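Local coordinates for nisin leader peptide-processing serine protease NisP (Lactococcus lactis subsp. lactis, PDB 4MZD), which probably cleaves the leader peptide from the lantibiotic nisin as a subtilisin-like serine endopeptidase in antibiotic biosynthesis, at residues 257-262 against 273-278; 120-125 against 132-137. All blocks are in the same frame, centred on the assembly; numbering follows the deposited sequence. Where two conformers were deposited one is given.

Contact 1: 257-262 against 273-278; sequences QTMINF and GKVVDA
The helix that holds M259 and I260 runs steeply across strand 275-278, the two short axes passing within 8.8 Å of each other at 77°, and the CA atoms of M259 and V275 mark the nearest backbone point at 6.5 Å. V275 directs its CB at the helix and splits its two methyls between two helix residues. CB of V275 meets CB of M259 at 3.9 Å, and V275 CG1 is touched by both CB (4.0 Å) and CE (3.9 Å) of M259. In M259, CG lies beside the backbone N and chi2 is extended, which puts SD 3.8 Å from V275 O; the bend at chi3 (93°) then sets where CE lies. The other methyl, V275 CG2, belongs to I260, whose CD1 approaches it to 3.5 Å. I260 leaves the helix obliquely to the strand, yet with CG1 beside its backbone N (chi1 -74°) and a second bend at chi2, CD1 ends near both that methyl and the carbonyl of G273, 3.5 Å from G273 O. The setting is the central sheet of the subtilisin-like fold, where strand 275-278 pairs antiparallel with strand 200-210; M259 also packs on Y208 and I260 on M210 of that neighbour. No hydrogen bond joins the two segments themselves, but N256, in the first turn of the same helix, bonds through its amide to V275 N and G273 O. D277 faces a different set of partners: its carboxylate forms a salt bridge with R488 and accepts hydrogen bonds from G247 N and N302.

Contact 2: 120-125 against 132-137; sequences NLVPKG and PDETGN
N120 reaches across to the backbone of N137, its ND2 giving a nearly straight hydrogen bond (164°) to N137 O at 2.9 Å. The acceptor lies in the amide plane of N120, whereas the donor stands above the plane of the N137 carbonyl. At the other end of the contact G125 N bonds to E134 O, also at 2.9 Å. Between these bonds the backbones close up: G136 CA lies 3.5 Å from V122 O, in a nearly straight CA-H...O contact, and 3.6 Å from K124 N. One water accepts from N120 ND2 and G136 N and donates to V122 O and to E134 OE1, the last at 2.7 Å. E134 bends at chi2 (-65°), bringing its carboxylate across V122 at about a right angle, with E134 OE1 3.6 Å from V122 CG1. An Asx turn from N120 OD1 to V122 N and an ST turn from T135 OG1 to N137 N shape the two arms of this loop between strand 117-120 and helix 147-156. Further out, W185 of helix 183-195 packs against V122 and P123, while K144 and R174 form salt bridges with E134. With two basic partners and a water donor around it, this buried carboxylate is probably held as the anion.

Overall arrangement
Contact 2 comes first along the chain, in the loop between strand 117-120 and helix 147-156, and is complete before contact 1 begins on helix 256-264 and strand 275-278. Their centres are 31 Å apart and their nearest atoms about 16 Å, so they do not touch. Both nevertheless adjoin the same mixed sheet of the subtilase domain: strand 117-120 pairs parallel with 169-174, which is linked through 95-100 to 200-210, the antiparallel partner of 275-278. Neither contact includes a predicted charge-relay residue: the V122 side chain is about 10 Å from that of D100, and that of D277 about 11 Å from that of S353. The two contacts thus lie in separate regions of the subtilase domain, each some 10 Å from one member of the probable triad.

Contact 1: 257-262 against 273-278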
ATOM      1  N   GLN A 257     -17.090   8.030  16.015  1.00 16.28           N
ATOM      2  CA  GLN A 257     -17.012   9.357  16.610  1.00 17.53           C
ATOM      3  C   GLN A 257     -15.590   9.904  16.553  1.00 16.60           C
ATOM      4  O   GLN A 257     -15.377  11.088  16.310  1.00 16.63           O
ATOM      5  CB  GLN A 257     -17.528   9.364  18.048  1.00 19.72           C
ATOM      6  CG  GLN A 257     -17.541  10.754  18.656  1.00 21.87           C
ATOM      7  CD  GLN A 257     -18.456  11.702  17.903  1.00 23.80           C
ATOM      8  OE1 GLN A 257     -19.653  11.447  17.770  1.00 24.89           O
ATOM      9  NE2 GLN A 257     -17.894  12.796  17.399  1.00 23.93           N
ATOM     10  N   THR A 258     -14.618   9.029  16.775  0.56 16.15           N
ATOM     11  CA  THR A 258     -13.224   9.437  16.722  0.56 16.25           C
ATOM     12  C   THR A 258     -12.830   9.843  15.302  0.56 15.49           C
ATOM     13  O   THR A 258     -12.060  10.784  15.111  0.56 16.02           O
ATOM     14  CB  THR A 258     -12.297   8.338  17.268  0.56 16.88           C
ATOM     15  OG1 THR A 258     -12.522   8.192  18.678  0.56 16.96           O
ATOM     16  CG2 THR A 258     -10.838   8.693  17.023  0.56 17.40           C
ATOM     17  N   MET A 259     -13.375   9.147  14.307  0.56 13.95           N
ATOM     18  CA  MET A 259     -13.108   9.494  12.912  0.56 13.12           C
ATOM     19  C   MET A 259     -13.777  10.815  12.531  0.56 13.28           C
ATOM     20  O   MET A 259     -13.223  11.603  11.764  0.56 13.72           O
ATOM     21  CB  MET A 259     -13.554   8.376  11.964  0.56 12.77           C
ATOM     22  CG  MET A 259     -12.770   7.080  12.114  0.56 11.60           C
ATOM     23  SD  MET A 259     -13.138   5.853  10.827  0.56  8.74           S
ATOM     24  CE  MET A 259     -11.871   6.201   9.601  0.56 11.21           C
ATOM     25  N   ILE A 260     -14.972  11.055  13.059  1.00 13.95           N
ATOM     26  CA  ILE A 260     -15.626  12.335  12.846  1.00 15.02           C
ATOM     27  C   ILE A 260     -14.818  13.467  13.483  1.00 15.81           C
ATOM     28  O   ILE A 260     -14.606  14.511  12.865  1.00 15.81           O
ATOM     29  CB  ILE A 260     -17.056  12.327  13.401  1.00 15.47           C
ATOM     30  CG1 ILE A 260     -17.959  11.501  12.483  1.00 15.61           C
ATOM     31  CG2 ILE A 260     -17.595  13.752  13.524  1.00 16.54           C
ATOM     32  CD1 ILE A 260     -18.213  12.152  11.143  1.00 16.12           C
ATOM     33  N   ASN A 261     -14.371  13.260  14.717  1.00 16.00           N
ATOM     34  CA  ASN A 261     -13.551  14.261  15.392  1.00 17.15           C
ATOM     35  C   ASN A 261     -12.287  14.573  14.602  1.00 16.87           C
ATOM     36  O   ASN A 261     -11.860  15.723  14.523  1.00 17.42           O
ATOM     37  CB  ASN A 261     -13.185  13.809  16.805  1.00 18.55           C
ATOM     38  CG  ASN A 261     -14.386  13.730  17.717  1.00 20.77           C
ATOM     39  OD1 ASN A 261     -15.452  14.262  17.404  1.00 21.20           O
ATOM     40  ND2 ASN A 261     -14.220  13.072  18.859  1.00 22.06           N
ATOM     41  N   PHE A 262     -11.691  13.542  14.014  1.00 15.95           N
ATOM     42  CA  PHE A 262     -10.518  13.729  13.174  1.00 16.14           C
ATOM     43  C   PHE A 262     -10.885  14.585  11.960  1.00 16.12           C
ATOM     44  O   PHE A 262     -10.208  15.564  11.656  1.00 16.95           O
ATOM     45  CB  PHE A 262      -9.938  12.370  12.762  1.00 16.43           C
ATOM     46  CG  PHE A 262      -8.762  12.458  11.830  1.00 16.23           C
ATOM     47  CD1 PHE A 262      -7.469  12.570  12.322  1.00 16.55           C
ATOM     48  CD2 PHE A 262      -8.947  12.410  10.459  1.00 16.65           C
ATOM     49  CE1 PHE A 262      -6.386  12.646  11.457  1.00 16.87           C
ATOM     50  CE2 PHE A 262      -7.871  12.484   9.592  1.00 17.01           C
ATOM     51  CZ  PHE A 262      -6.592  12.602  10.092  1.00 17.04           C
ATOM     52  N   GLY A 273     -21.882  11.656   9.666  1.00 14.66           N
ATOM     53  CA  GLY A 273     -22.288  10.395   9.088  1.00 14.18           C
ATOM     54  C   GLY A 273     -21.187   9.359   9.222  1.00 13.00           C
ATOM     55  O   GLY A 273     -20.181   9.577   9.906  1.00 13.30           O
ATOM     56  N   LYS A 274     -21.375   8.222   8.565  1.00 12.77           N
ATOM     57  CA  LYS A 274     -20.395   7.145   8.587  1.00 12.01           C
ATOM     58  C   LYS A 274     -19.123   7.536   7.847  1.00 10.87           C
ATOM     59  O   LYS A 274     -19.175   7.973   6.697  1.00 11.17           O
ATOM     60  CB  LYS A 274     -20.996   5.892   7.949  1.00 12.71           C
ATOM     61  CG  LYS A 274     -20.044   4.708   7.838  1.00 13.00           C
ATOM     62  CD  LYS A 274     -19.639   4.143   9.191  1.00 13.93           C
ATOM     63  CE  LYS A 274     -18.742   2.921   9.022  1.00 15.45           C
ATOM     64  NZ  LYS A 274     -18.422   2.253  10.317  1.00 17.38           N
ATOM     65  N   VAL A 275     -17.983   7.356   8.504  1.00 10.55           N
ATOM     66  CA  VAL A 275     -16.689   7.609   7.888  1.00  9.99           C
ATOM     67  C   VAL A 275     -16.006   6.287   7.582  1.00  9.81           C
ATOM     68  O   VAL A 275     -16.007   5.368   8.408  1.00 10.59           O
ATOM     69  CB  VAL A 275     -15.781   8.436   8.816  1.00 10.92           C
ATOM     70  CG1 VAL A 275     -14.467   8.764   8.113  1.00 11.06           C
ATOM     71  CG2 VAL A 275     -16.490   9.709   9.249  1.00 11.81           C
ATOM     72  N   VAL A 276     -15.441   6.198   6.381  1.00  9.10           N
ATOM     73  CA  VAL A 276     -14.662   5.034   5.975  1.00  9.50           C
ATOM     74  C   VAL A 276     -13.280   5.454   5.472  1.00  9.50           C
ATOM     75  O   VAL A 276     -13.090   6.579   4.997  1.00 10.00           O
ATOM     76  CB  VAL A 276     -15.394   4.202   4.898  1.00 10.55           C
ATOM     77  CG1 VAL A 276     -16.744   3.737   5.419  1.00 11.56           C
ATOM     78  CG2 VAL A 276     -15.565   5.002   3.614  1.00 11.31           C
ATOM     79  N   ASP A 277     -12.333   4.529   5.603  1.00  9.45           N
ATOM     80  CA  ASP A 277     -10.967   4.637   5.097  1.00  9.71           C
ATOM     81  C   ASP A 277     -10.994   3.890   3.761  1.00  9.79           C
ATOM     82  O   ASP A 277     -11.131   2.666   3.731  1.00 10.35           O
ATOM     83  CB  ASP A 277     -10.034   3.970   6.127  1.00  9.56           C
ATOM     84  CG  ASP A 277      -8.554   4.234   5.885  1.00  9.62           C
ATOM     85  OD1 ASP A 277      -8.194   4.681   4.776  1.00 10.10           O
ATOM     86  OD2 ASP A 277      -7.752   3.959   6.811  1.00 10.09           O
ATOM     87  N   ALA A 278     -10.943   4.637   2.660  1.00  9.58           N
ATOM     88  CA  ALA A 278     -11.118   4.078   1.316  1.00  9.49           C
ATOM     89  C   ALA A 278      -9.830   4.124   0.483  1.00  9.14           C
ATOM     90  O   ALA A 278      -9.094   5.106   0.538  1.00  9.66           O
ATOM     91  CB  ALA A 278     -12.228   4.829   0.596  1.00 10.99           C
TER

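Contact 2: 120-125 against 132-137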
ATOM      1  N   ASN A 120       0.207   6.308 -17.096  1.00  8.68           N
ATOM      2  CA  ASN A 120       0.102   7.512 -16.286  1.00  9.22           C
ATOM      3  C   ASN A 120      -1.342   7.997 -16.282  1.00  9.35           C
ATOM      4  O   ASN A 120      -1.898   8.298 -17.345  1.00 10.77           O
ATOM      5  CB  ASN A 120       1.011   8.592 -16.854  1.00 10.22           C
ATOM      6  CG  ASN A 120       0.890   9.897 -16.109  1.00 10.66           C
ATOM      7  OD1 ASN A 120       0.597   9.920 -14.910  1.00 10.99           O
ATOM      8  ND2 ASN A 120       1.122  10.999 -16.811  1.00 11.51           N
ATOM      9  N   LEU A 121      -1.942   8.054 -15.092  1.00  8.82           N
ATOM     10  CA  LEU A 121      -3.320   8.515 -14.932  1.00  9.74           C
ATOM     11  C   LEU A 121      -3.388   9.948 -14.406  1.00 10.05           C
ATOM     12  O   LEU A 121      -4.476  10.485 -14.208  1.00 12.12           O
ATOM     13  CB  LEU A 121      -4.114   7.587 -13.998  1.00 10.81           C
ATOM     14  CG  LEU A 121      -4.356   6.129 -14.409  1.00 11.80           C
ATOM     15  CD1 LEU A 121      -4.902   6.049 -15.823  1.00 14.02           C
ATOM     16  CD2 LEU A 121      -3.103   5.254 -14.262  1.00 11.66           C
ATOM     17  N   VAL A 122      -2.240  10.573 -14.165  1.00  9.37           N
ATOM     18  CA  VAL A 122      -2.229  11.946 -13.668  1.00  9.82           C
ATOM     19  C   VAL A 122      -2.533  12.892 -14.832  1.00 11.28           C
ATOM     20  O   VAL A 122      -1.818  12.898 -15.829  1.00 11.51           O
ATOM     21  CB  VAL A 122      -0.872  12.315 -13.039  1.00  9.73           C
ATOM     22  CG1 VAL A 122      -0.891  13.760 -12.562  1.00 11.13           C
ATOM     23  CG2 VAL A 122      -0.533  11.366 -11.897  1.00  9.23           C
ATOM     24  N   PRO A 123      -3.612  13.687 -14.725  1.00 12.23           N
ATOM     25  CA  PRO A 123      -3.963  14.557 -15.850  1.00 13.42           C
ATOM     26  C   PRO A 123      -2.997  15.718 -15.984  1.00 13.95           C
ATOM     27  O   PRO A 123      -2.235  16.008 -15.065  1.00 14.34           O
ATOM     28  CB  PRO A 123      -5.346  15.082 -15.461  1.00 14.18           C
ATOM     29  CG  PRO A 123      -5.334  15.064 -13.973  1.00 14.18           C
ATOM     30  CD  PRO A 123      -4.553  13.828 -13.601  1.00 12.61           C
ATOM     31  N   LYS A 124      -3.050  16.394 -17.125  1.00 14.88           N
ATOM     32  CA  LYS A 124      -2.292  17.619 -17.302  1.00 16.34           C
ATOM     33  C   LYS A 124      -2.619  18.589 -16.169  1.00 15.89           C
ATOM     34  O   LYS A 124      -3.787  18.782 -15.817  1.00 16.74           O
ATOM     35  CB  LYS A 124      -2.622  18.257 -18.649  1.00 18.89           C
ATOM     36  CG  LYS A 124      -1.788  19.485 -18.958  1.00 21.53           C
ATOM     37  CD  LYS A 124      -2.082  20.018 -20.343  1.00 24.12           C
ATOM     38  CE  LYS A 124      -1.177  21.191 -20.675  1.00 26.49           C
ATOM     39  NZ  LYS A 124      -1.493  21.757 -22.011  1.00 27.89           N
ATOM     40  N   GLY A 125      -1.585  19.178 -15.582  1.00 16.20           N
ATOM     41  CA  GLY A 125      -1.769  20.079 -14.460  1.00 15.86           C
ATOM     42  C   GLY A 125      -1.790  19.391 -13.107  1.00 14.35           C
ATOM     43  O   GLY A 125      -1.797  20.062 -12.077  1.00 14.81           O
ATOM     44  N   PRO A 132       1.892  22.441 -12.913  1.00 23.77           N
ATOM     45  CA  PRO A 132       2.079  22.766 -14.329  1.00 25.85           C
ATOM     46  C   PRO A 132       3.080  21.839 -15.022  1.00 27.86           C
ATOM     47  O   PRO A 132       3.059  21.741 -16.246  1.00 28.87           O
ATOM     48  CB  PRO A 132       2.604  24.209 -14.293  1.00 25.84           C
ATOM     49  CG  PRO A 132       3.123  24.406 -12.907  1.00 25.26           C
ATOM     50  CD  PRO A 132       2.247  23.569 -12.034  1.00 24.61           C
ATOM     51  N   ASP A 133       3.930  21.167 -14.252  1.00 28.64           N
ATOM     52  CA  ASP A 133       4.904  20.240 -14.824  1.00 29.46           C
ATOM     53  C   ASP A 133       4.271  18.935 -15.318  1.00 26.80           C
ATOM     54  O   ASP A 133       4.834  18.249 -16.169  1.00 27.18           O
ATOM     55  CB  ASP A 133       6.026  19.943 -13.824  1.00 32.55           C
ATOM     56  CG  ASP A 133       7.000  21.098 -13.679  1.00 35.29           C
ATOM     57  OD1 ASP A 133       7.091  21.920 -14.616  1.00 36.06           O
ATOM     58  OD2 ASP A 133       7.681  21.180 -12.633  1.00 36.36           O
ATOM     59  N   GLU A 134       3.102  18.592 -14.788  1.00 23.60           N
ATOM     60  CA  GLU A 134       2.408  17.375 -15.208  1.00 21.10           C
ATOM     61  C   GLU A 134       1.788  17.543 -16.590  1.00 20.42           C
ATOM     62  O   GLU A 134       0.960  18.433 -16.809  1.00 21.25           O
ATOM     63  CB  GLU A 134       1.343  16.980 -14.188  1.00 19.74           C
ATOM     64  CG  GLU A 134       1.928  16.496 -12.887  1.00 19.19           C
ATOM     65  CD  GLU A 134       2.709  15.209 -13.052  1.00 19.00           C
ATOM     66  OE1 GLU A 134       2.355  14.405 -13.940  1.00 19.74           O
ATOM     67  OE2 GLU A 134       3.686  15.014 -12.308  1.00 19.73           O
ATOM     68  N   THR A 135       2.180  16.665 -17.510  1.00 20.69           N
ATOM     69  CA  THR A 135       1.825  16.802 -18.918  1.00 20.99           C
ATOM     70  C   THR A 135       0.567  16.037 -19.330  1.00 20.47           C
ATOM     71  O   THR A 135      -0.039  16.345 -20.355  1.00 21.30           O
ATOM     72  CB  THR A 135       2.971  16.304 -19.815  1.00 21.84           C
ATOM     73  OG1 THR A 135       3.167  14.905 -19.583  1.00 21.76           O
ATOM     74  CG2 THR A 135       4.263  17.049 -19.503  1.00 22.40           C
ATOM     75  N   GLY A 136       0.179  15.034 -18.547  1.00 18.98           N
ATOM     76  CA  GLY A 136      -0.900  14.150 -18.950  1.00 17.87           C
ATOM     77  C   GLY A 136      -0.471  13.082 -19.948  1.00 16.81           C
ATOM     78  O   GLY A 136      -1.294  12.302 -20.423  1.00 18.58           O
ATOM     79  N   ASN A 137       0.815  13.033 -20.269  1.00 14.83           N
ATOM     80  CA  ASN A 137       1.320  12.024 -21.195  1.00 13.99           C
ATOM     81  C   ASN A 137       1.104  10.631 -20.603  1.00 12.36           C
ATOM     82  O   ASN A 137       1.623  10.333 -19.539  1.00 11.56           O
ATOM     83  CB  ASN A 137       2.802  12.265 -21.458  1.00 14.30           C
ATOM     84  CG  ASN A 137       3.366  11.350 -22.529  1.00 14.70           C
ATOM     85  OD1 ASN A 137       3.000  10.182 -22.629  1.00 14.87           O
ATOM     86  ND2 ASN A 137       4.268  11.882 -23.338  1.00 15.81           N
TER
HETATM   87  O   HOH W   1       0.754  13.904 -16.074  1.00 17.33           O